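PDB 5AH1: triacylglycerol lipase from Clostridium botulinum, which hydrolyses ester bonds, probably those of triacylglycerols, and also attacks synthetic polyesters, as a zinc-binding member of the alpha/beta-hydrolases. Local coordinates for residues I176-H181 with T190-L195; S391-K396 with I403-G408. All coordinates share one frame; numbering follows the deposited sequence.

Contact 1. Residues I176-H181 with T190-L195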
ATOM      1  N   ILE A 176      12.941  -9.078  -9.090  1.00  8.64           N
ATOM      2  CA  ILE A 176      12.370  -9.135  -7.756  1.00  8.76           C
ATOM      3  C   ILE A 176      10.871  -9.416  -7.796  1.00  8.44           C
ATOM      4  O   ILE A 176      10.220  -9.249  -8.825  1.00  9.61           O
ATOM      5  CB  ILE A 176      12.606  -7.802  -6.979  1.00  9.06           C
ATOM      6  CG1 ILE A 176      11.843  -6.634  -7.634  1.00  8.93           C
ATOM      7  CG2 ILE A 176      14.095  -7.511  -6.887  1.00  9.82           C
ATOM      8  CD1 ILE A 176      11.927  -5.323  -6.832  1.00 10.21           C
ATOM      9  N   HIS A 177      10.341  -9.826  -6.650  1.00  8.32           N
ATOM     10  CA  HIS A 177       8.914  -9.919  -6.396  1.00  8.52           C
ATOM     11  C   HIS A 177       8.546  -8.706  -5.551  1.00  8.82           C
ATOM     12  O   HIS A 177       9.116  -8.525  -4.478  1.00 10.15           O
ATOM     13  CB  HIS A 177       8.559 -11.151  -5.584  1.00  9.19           C
ATOM     14  CG  HIS A 177       8.917 -12.442  -6.238  1.00  8.79           C
ATOM     15  ND1 HIS A 177       8.223 -12.942  -7.319  1.00  9.21           N
ATOM     16  CD2 HIS A 177       9.893 -13.337  -5.960  1.00  9.40           C
ATOM     17  CE1 HIS A 177       8.753 -14.103  -7.664  1.00  9.22           C
ATOM     18  NE2 HIS A 177       9.769 -14.364  -6.863  1.00  9.64           N
ATOM     19  N   LEU A 178       7.600  -7.887  -6.010  1.00  7.83           N
ATOM     20  CA  LEU A 178       7.131  -6.761  -5.216  1.00  7.24           C
ATOM     21  C   LEU A 178       5.850  -7.139  -4.504  1.00  6.89           C
ATOM     22  O   LEU A 178       4.928  -7.685  -5.120  1.00  7.89           O
ATOM     23  CB  LEU A 178       6.866  -5.542  -6.099  1.00  8.15           C
ATOM     24  CG  LEU A 178       8.124  -4.797  -6.544  1.00  9.25           C
ATOM     25  CD1 LEU A 178       7.798  -3.856  -7.701  1.00  9.84           C
ATOM     26  CD2 LEU A 178       8.734  -4.026  -5.389  1.00  9.38           C
ATOM     27  N   ILE A 179       5.789  -6.842  -3.212  1.00  7.39           N
ATOM     28  CA  ILE A 179       4.582  -7.039  -2.420  1.00  7.67           C
ATOM     29  C   ILE A 179       4.214  -5.719  -1.772  1.00  7.81           C
ATOM     30  O   ILE A 179       5.021  -5.155  -1.034  1.00  8.33           O
ATOM     31  CB  ILE A 179       4.767  -8.137  -1.333  1.00  8.66           C
ATOM     32  CG1 ILE A 179       5.177  -9.473  -1.962  1.00  9.25           C
ATOM     33  CG2 ILE A 179       3.499  -8.292  -0.514  1.00  9.54           C
ATOM     34  CD1 ILE A 179       5.383 -10.633  -0.985  1.00 10.23           C
ATOM     35  N   GLY A 180       2.999  -5.259  -2.040  1.00  7.61           N
ATOM     36  CA  GLY A 180       2.560  -3.963  -1.566  1.00  7.88           C
ATOM     37  C   GLY A 180       1.237  -4.036  -0.845  1.00  7.60           C
ATOM     38  O   GLY A 180       0.267  -4.559  -1.373  1.00  9.12           O
ATOM     39  N   HIS A 181       1.196  -3.479   0.363  1.00  7.25           N
ATOM     40  CA  HIS A 181      -0.023  -3.452   1.169  1.00  6.76           C
ATOM     41  C   HIS A 181      -0.680  -2.095   1.026  1.00  6.97           C
ATOM     42  O   HIS A 181       0.001  -1.066   0.981  1.00  7.10           O
ATOM     43  CB  HIS A 181       0.302  -3.737   2.632  1.00  7.69           C
ATOM     44  CG  HIS A 181      -0.874  -3.628   3.548  1.00  7.73           C
ATOM     45  ND1 HIS A 181      -1.043  -2.572   4.424  1.00  8.05           N
ATOM     46  CD2 HIS A 181      -1.973  -4.406   3.681  1.00  8.60           C
ATOM     47  CE1 HIS A 181      -2.164  -2.745   5.101  1.00  8.14           C
ATOM     48  NE2 HIS A 181      -2.751  -3.846   4.661  1.00  8.64           N
ATOM     49  N   THR A 190       2.633   1.030 -10.285  1.00  6.28           N
ATOM     50  CA  THR A 190       3.111   2.257 -10.947  1.00  6.83           C
ATOM     51  C   THR A 190       4.603   2.134 -11.281  1.00  6.38           C
ATOM     52  O   THR A 190       5.038   2.449 -12.387  1.00  7.02           O
ATOM     53  CB  THR A 190       2.860   3.497 -10.068  1.00  7.37           C
ATOM     54  OG1 THR A 190       1.462   3.589  -9.794  1.00  7.45           O
ATOM     55  CG2 THR A 190       3.307   4.792 -10.738  1.00  8.04           C
ATOM     56  N   LEU A 191       5.402   1.647 -10.335  1.00  6.75           N
ATOM     57  CA  LEU A 191       6.814   1.425 -10.613  1.00  6.47           C
ATOM     58  C   LEU A 191       6.986   0.440 -11.764  1.00  6.08           C
ATOM     59  O   LEU A 191       7.814   0.655 -12.651  1.00  6.87           O
ATOM     60  CB  LEU A 191       7.533   0.892  -9.372  1.00  7.22           C
ATOM     61  CG  LEU A 191       9.011   0.569  -9.605  1.00  8.26           C
ATOM     62  CD1 LEU A 191       9.826   1.820  -9.747  1.00  9.94           C
ATOM     63  CD2 LEU A 191       9.598  -0.294  -8.487  1.00  9.82           C
ATOM     64  N   THR A 192       6.209  -0.632 -11.766  1.00  7.05           N
ATOM     65  CA  THR A 192       6.349  -1.657 -12.799  1.00  7.53           C
ATOM     66  C   THR A 192       5.995  -1.081 -14.181  1.00  6.64           C
ATOM     67  O   THR A 192       6.676  -1.332 -15.176  1.00  7.03           O
ATOM     68  CB  THR A 192       5.496  -2.892 -12.453  1.00  8.67           C
ATOM     69  OG1 THR A 192       5.932  -3.422 -11.193  1.00  8.25           O
ATOM     70  CG2 THR A 192       5.628  -3.946 -13.524  1.00  9.66           C
ATOM     71  N   GLN A 193       4.993  -0.203 -14.221  1.00  7.01           N
ATOM     72  CA  GLN A 193       4.582   0.468 -15.446  1.00  7.35           C
ATOM     73  C   GLN A 193       5.709   1.355 -15.975  1.00  6.97           C
ATOM     74  O   GLN A 193       6.073   1.310 -17.150  1.00  7.82           O
ATOM     75  CB  GLN A 193       3.336   1.307 -15.190  1.00  7.71           C
ATOM     76  CG  GLN A 193       2.923   2.167 -16.367  1.00  8.00           C
ATOM     77  CD  GLN A 193       2.405   1.375 -17.531  1.00  8.94           C
ATOM     78  OE1 GLN A 193       1.816   0.298 -17.371  1.00  8.76           O
ATOM     79  NE2 GLN A 193       2.642   1.893 -18.723  1.00  9.53           N
ATOM     80  N   LEU A 194       6.259   2.184 -15.094  1.00  6.50           N
ATOM     81  CA  LEU A 194       7.331   3.087 -15.480  1.00  7.06           C
ATOM     82  C   LEU A 194       8.590   2.329 -15.904  1.00  7.38           C
ATOM     83  O   LEU A 194       9.197   2.651 -16.922  1.00  7.82           O
ATOM     84  CB  LEU A 194       7.643   4.056 -14.331  1.00  7.64           C
ATOM     85  CG  LEU A 194       6.584   5.147 -14.109  1.00  8.54           C
ATOM     86  CD1 LEU A 194       6.854   5.914 -12.838  1.00  9.79           C
ATOM     87  CD2 LEU A 194       6.504   6.119 -15.293  1.00  8.87           C
ATOM     88  N   LEU A 195       9.001   1.329 -15.137  1.00  7.87           N
ATOM     89  CA  LEU A 195      10.166   0.549 -15.522  1.00  8.10           C
ATOM     90  C   LEU A 195       9.994  -0.016 -16.928  1.00  7.67           C
ATOM     91  O   LEU A 195      10.883   0.090 -17.764  1.00  7.82           O
ATOM     92  CB  LEU A 195      10.432  -0.585 -14.529  1.00  8.22           C
ATOM     93  CG  LEU A 195      11.029  -0.158 -13.184  1.00  8.41           C
ATOM     94  CD1 LEU A 195      10.981  -1.335 -12.224  1.00 10.02           C
ATOM     95  CD2 LEU A 195      12.450   0.361 -13.343  1.00  9.32           C
TER
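Leu178 of strand 176-181 faces Leu191 and Thr192 of helix 183-197, and the backbones come nearest at Leu178 and Thr192, whose CA atoms are 9.2 Å apart. In this alpha/beta-hydrolase fold the strand leads through a tight turn into the helix, which packs back on it. A GxSxG pattern that starts at Gly180, near the end of the strand, is consistent with a nucleophile elbow. No hydrogen bond joins the segments. The contact is small and rests on one leucine methyl. Leu178 CD1 meets Leu191 CD2 at 4.1 Å, and the two side chains cross at about a right angle. Leu191 has CG anti to its backbone N (chi1 177°), and with this torsion its CD2 branch meets the leucine of the strand. Leu178 and Thr192 slide past each other in opposite directions. Val81 and Ile221 on the neighbouring strands also pack on Leu178, and Leu135 and Tyr136 of helix 128-140 touch Leu191. All three contact residues are buried. Thr192 OG1 is hydrogen-bonded to Ile188 O, one turn earlier in the helix. The same Thr192 OG1 lies 4.0 Å from Leu178 CD1, a van der Waals approach to the methyl.

Contact 2. Residues S391-K396 with I403-G408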
ATOM      1  N   SER A 391     -12.808  -3.026  -4.547  1.00  6.90           N
ATOM      2  CA  SER A 391     -11.682  -2.306  -5.121  1.00  6.40           C
ATOM      3  C   SER A 391     -10.376  -3.100  -5.078  1.00  6.57           C
ATOM      4  O   SER A 391      -9.426  -2.765  -5.771  1.00  6.48           O
ATOM      5  CB  SER A 391     -11.508  -1.022  -4.317  1.00  7.02           C
ATOM      6  OG  SER A 391     -10.448  -0.235  -4.805  1.00  7.19           O
ATOM      7  N   GLN A 392     -10.341  -4.184  -4.299  1.00  7.56           N
ATOM      8  CA  GLN A 392      -9.077  -4.809  -3.936  1.00  7.27           C
ATOM      9  C   GLN A 392      -8.567  -5.866  -4.925  1.00  7.49           C
ATOM     10  O   GLN A 392      -7.363  -6.144  -4.956  1.00  8.03           O
ATOM     11  CB  GLN A 392      -9.182  -5.401  -2.523  1.00  7.11           C
ATOM     12  CG  GLN A 392      -9.383  -4.355  -1.446  1.00  7.04           C
ATOM     13  CD  GLN A 392      -9.445  -4.966  -0.070  1.00  7.95           C
ATOM     14  OE1 GLN A 392      -8.702  -5.897   0.225  1.00  7.88           O
ATOM     15  NE2 GLN A 392     -10.357  -4.493   0.774  1.00  8.56           N
ATOM     16  N   ASP A 393      -9.452  -6.442  -5.738  1.00  7.79           N
ATOM     17  CA  ASP A 393      -9.040  -7.553  -6.593  1.00  7.72           C
ATOM     18  C   ASP A 393      -8.224  -7.130  -7.812  1.00  7.40           C
ATOM     19  O   ASP A 393      -7.609  -7.976  -8.457  1.00  8.77           O
ATOM     20  CB  ASP A 393     -10.233  -8.446  -6.994  1.00  8.57           C
ATOM     21  CG  ASP A 393     -11.248  -7.742  -7.858  1.00  9.36           C
ATOM     22  OD1 ASP A 393     -11.105  -6.535  -8.110  1.00  9.86           O
ATOM     23  OD2 ASP A 393     -12.202  -8.433  -8.276  1.00 11.55           O
ATOM     24  N   GLY A 394      -8.195  -5.832  -8.103  1.00  7.60           N
ATOM     25  CA  GLY A 394      -7.452  -5.338  -9.238  1.00  6.77           C
ATOM     26  C   GLY A 394      -8.133  -4.120  -9.801  1.00  7.29           C
ATOM     27  O   GLY A 394      -9.272  -3.834  -9.444  1.00  7.72           O
ATOM     28  N   PRO A 395      -7.424  -3.394 -10.667  1.00  7.01           N
ATOM     29  CA  PRO A 395      -7.991  -2.183 -11.260  1.00  7.13           C
ATOM     30  C   PRO A 395      -9.073  -2.546 -12.279  1.00  7.60           C
ATOM     31  O   PRO A 395      -8.849  -3.429 -13.116  1.00  7.94           O
ATOM     32  CB  PRO A 395      -6.779  -1.547 -11.933  1.00  7.83           C
ATOM     33  CG  PRO A 395      -5.908  -2.737 -12.297  1.00  8.41           C
ATOM     34  CD  PRO A 395      -6.048  -3.661 -11.134  1.00  8.12           C
ATOM     35  N   LYS A 396     -10.205  -1.848 -12.191  1.00  7.13           N
ATOM     36  CA  LYS A 396     -11.335  -2.004 -13.101  1.00  6.80           C
ATOM     37  C   LYS A 396     -11.795  -0.648 -13.625  1.00  7.17           C
ATOM     38  O   LYS A 396     -12.060  -0.522 -14.821  1.00  7.78           O
ATOM     39  CB  LYS A 396     -12.484  -2.730 -12.393  1.00  7.58           C
ATOM     40  CG  LYS A 396     -12.092  -4.140 -11.958  1.00  8.19           C
ATOM     41  CD  LYS A 396     -13.140  -4.841 -11.140  1.00  9.02           C
ATOM     42  CE  LYS A 396     -13.401  -4.248  -9.775  1.00  8.89           C
ATOM     43  NZ  LYS A 396     -12.186  -4.110  -8.913  1.00  8.68           N
ATOM     44  N   ILE A 403      -8.854  -9.559 -14.997  1.00  8.68           N
ATOM     45  CA  ILE A 403      -8.922 -10.120 -13.652  1.00  9.50           C
ATOM     46  C   ILE A 403      -9.716 -11.410 -13.694  1.00 10.74           C
ATOM     47  O   ILE A 403     -10.837 -11.435 -14.197  1.00 12.08           O
ATOM     48  CB  ILE A 403      -9.623  -9.139 -12.664  1.00  9.49           C
ATOM     49  CG1 ILE A 403      -8.941  -7.768 -12.673  1.00  8.49           C
ATOM     50  CG2 ILE A 403      -9.676  -9.722 -11.249  1.00 10.92           C
ATOM     51  CD1 ILE A 403      -9.715  -6.704 -11.915  1.00  9.29           C
ATOM     52  N   GLU A 404      -9.138 -12.482 -13.167  1.00 11.52           N
ATOM     53  CA  GLU A 404      -9.868 -13.732 -13.000  1.00 13.70           C
ATOM     54  C   GLU A 404      -9.627 -14.252 -11.603  1.00 13.01           C
ATOM     55  O   GLU A 404      -8.530 -14.117 -11.061  1.00 13.25           O
ATOM     56  CB  GLU A 404      -9.381 -14.793 -13.976  1.00 17.94           C
ATOM     57  CG  GLU A 404      -9.509 -14.468 -15.445  1.00 22.96           C
ATOM     58  CD  GLU A 404      -8.952 -15.604 -16.316  1.00 27.80           C
ATOM     59  OE1 GLU A 404      -8.766 -16.734 -15.791  1.00 30.45           O
ATOM     60  OE2 GLU A 404      -8.686 -15.377 -17.517  1.00 29.50           O
ATOM     61  N   GLN A 405     -10.646 -14.866 -11.020  1.00 13.72           N
ATOM     62  CA  GLN A 405     -10.468 -15.518  -9.737  1.00 15.01           C
ATOM     63  C   GLN A 405      -9.533 -16.710  -9.908  1.00 14.74           C
ATOM     64  O   GLN A 405      -9.614 -17.444 -10.892  1.00 15.84           O
ATOM     65  CB  GLN A 405     -11.811 -15.930  -9.126  1.00 18.91           C
ATOM     66  CG  GLN A 405     -12.791 -14.762  -8.889  1.00 22.38           C
ATOM     67  CD  GLN A 405     -12.239 -13.648  -7.990  1.00 25.17           C
ATOM     68  OE1 GLN A 405     -11.858 -13.883  -6.838  1.00 25.55           O
ATOM     69  NE2 GLN A 405     -12.223 -12.420  -8.514  1.00 26.92           N
ATOM     70  N   TYR A 406      -8.623 -16.873  -8.961  1.00 14.31           N
ATOM     71  CA  TYR A 406      -7.658 -17.952  -9.001  1.00 15.41           C
ATOM     72  C   TYR A 406      -8.377 -19.284  -9.122  1.00 17.92           C
ATOM     73  O   TYR A 406      -9.351 -19.538  -8.416  1.00 18.26           O
ATOM     74  CB  TYR A 406      -6.815 -17.912  -7.733  1.00 15.92           C
ATOM     75  CG  TYR A 406      -5.765 -18.982  -7.673  1.00 16.20           C
ATOM     76  CD1 TYR A 406      -4.607 -18.890  -8.433  1.00 17.03           C
ATOM     77  CD2 TYR A 406      -5.922 -20.074  -6.849  1.00 16.71           C
ATOM     78  CE1 TYR A 406      -3.646 -19.872  -8.387  1.00 17.83           C
ATOM     79  CE2 TYR A 406      -4.966 -21.061  -6.790  1.00 17.10           C
ATOM     80  CZ  TYR A 406      -3.822 -20.950  -7.555  1.00 18.29           C
ATOM     81  OH  TYR A 406      -2.861 -21.933  -7.502  1.00 20.11           O
ATOM     82  N   ASN A 407      -7.894 -20.120 -10.036  1.00 19.43           N
ATOM     83  CA  ASN A 407      -8.579 -21.354 -10.410  1.00 21.75           C
ATOM     84  C   ASN A 407      -7.646 -22.549 -10.391  1.00 21.98           C
ATOM     85  O   ASN A 407      -7.884 -23.523 -11.096  1.00 22.06           O
ATOM     86  CB  ASN A 407      -9.174 -21.208 -11.812  1.00 24.88           C
ATOM     87  CG  ASN A 407      -8.105 -21.134 -12.907  1.00 27.64           C
ATOM     88  OD1 ASN A 407      -6.919 -20.899 -12.639  1.00 28.21           O
ATOM     89  ND2 ASN A 407      -8.529 -21.326 -14.150  1.00 29.67           N
ATOM     90  N   GLY A 408      -6.577 -22.466  -9.604  1.00 20.73           N
ATOM     91  CA  GLY A 408      -5.646 -23.576  -9.483  1.00 20.11           C
ATOM     92  C   GLY A 408      -4.540 -23.580 -10.523  1.00 19.68           C
ATOM     93  O   GLY A 408      -3.773 -24.539 -10.616  1.00 20.01           O
TER
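Ile403 of strand 403-405 packs its CD1 methyl into the bend of loop 391-396, and the CA atoms of Gly394 and Ile403 are 6.7 Å apart. The contacts between the segments are van der Waals, with no hydrogen bond across. Ile403 CD1 sits 3.5 Å from Lys396 CG, tighter than usual for two carbons. Ile403 CD1 also lies 3.6 Å from Pro395 O. Lys396 and Ile403 cross at about a right angle. The other branch, Ile403 CG2, lies near Asp393 O and OD2. Gly394 has a backbone conformation open to glycine (phi 148°, psi 166°), and Ile403 CD1 lies close against its backbone.

The polar contacts are mostly internal to the loop. Lys396 is bent at its third and fourth torsions, which folds its amine back over the loop. Lys396 NZ forms a salt bridge with Asp393 OD1 at 2.8 Å, and that oxygen receives it on its syn lone pair. Lys396 NZ also donates to Gly394 O at 3.0 Å, with a C=O...N angle of 160°. Asp232 OD2 and Ile390 O are further partners of this amine. Across the contact, Gln405 NE2 is 4.0 Å from Asp393 OD2, too long for a hydrogen bond.

Strand 403-405 is one edge strand of the parallel sheet, beside strand 415-417. Glu404 makes backbone hydrogen bonds to Trp415 and Ala417 there. Trp415 touches both Pro395 and Ile403, and Ala417 touches Asp393 and Gln405. Asp393 O also accepts a bond from Ser330 OG on strand 327-331.

Contact 1 and contact 2 reach the same seven-stranded parallel sheet. Strand 176-181 of contact 1 lies in its interior, between strands 80-83 and 221-227. Strand 403-405 of contact 2 is an edge strand, separated from 176-181 by 221-227, 327-331 and 415-417. The centres are 17 Å apart, and the nearest atoms are about 8 Å apart without touching. Contact 1 precedes contact 2 along the chain. Contact 1 packs a helix on the buried middle of the sheet, next to the probable nucleophile elbow. Contact 2 closes a loop on the partly buried edge of the sheet, within the same lipase-like domain.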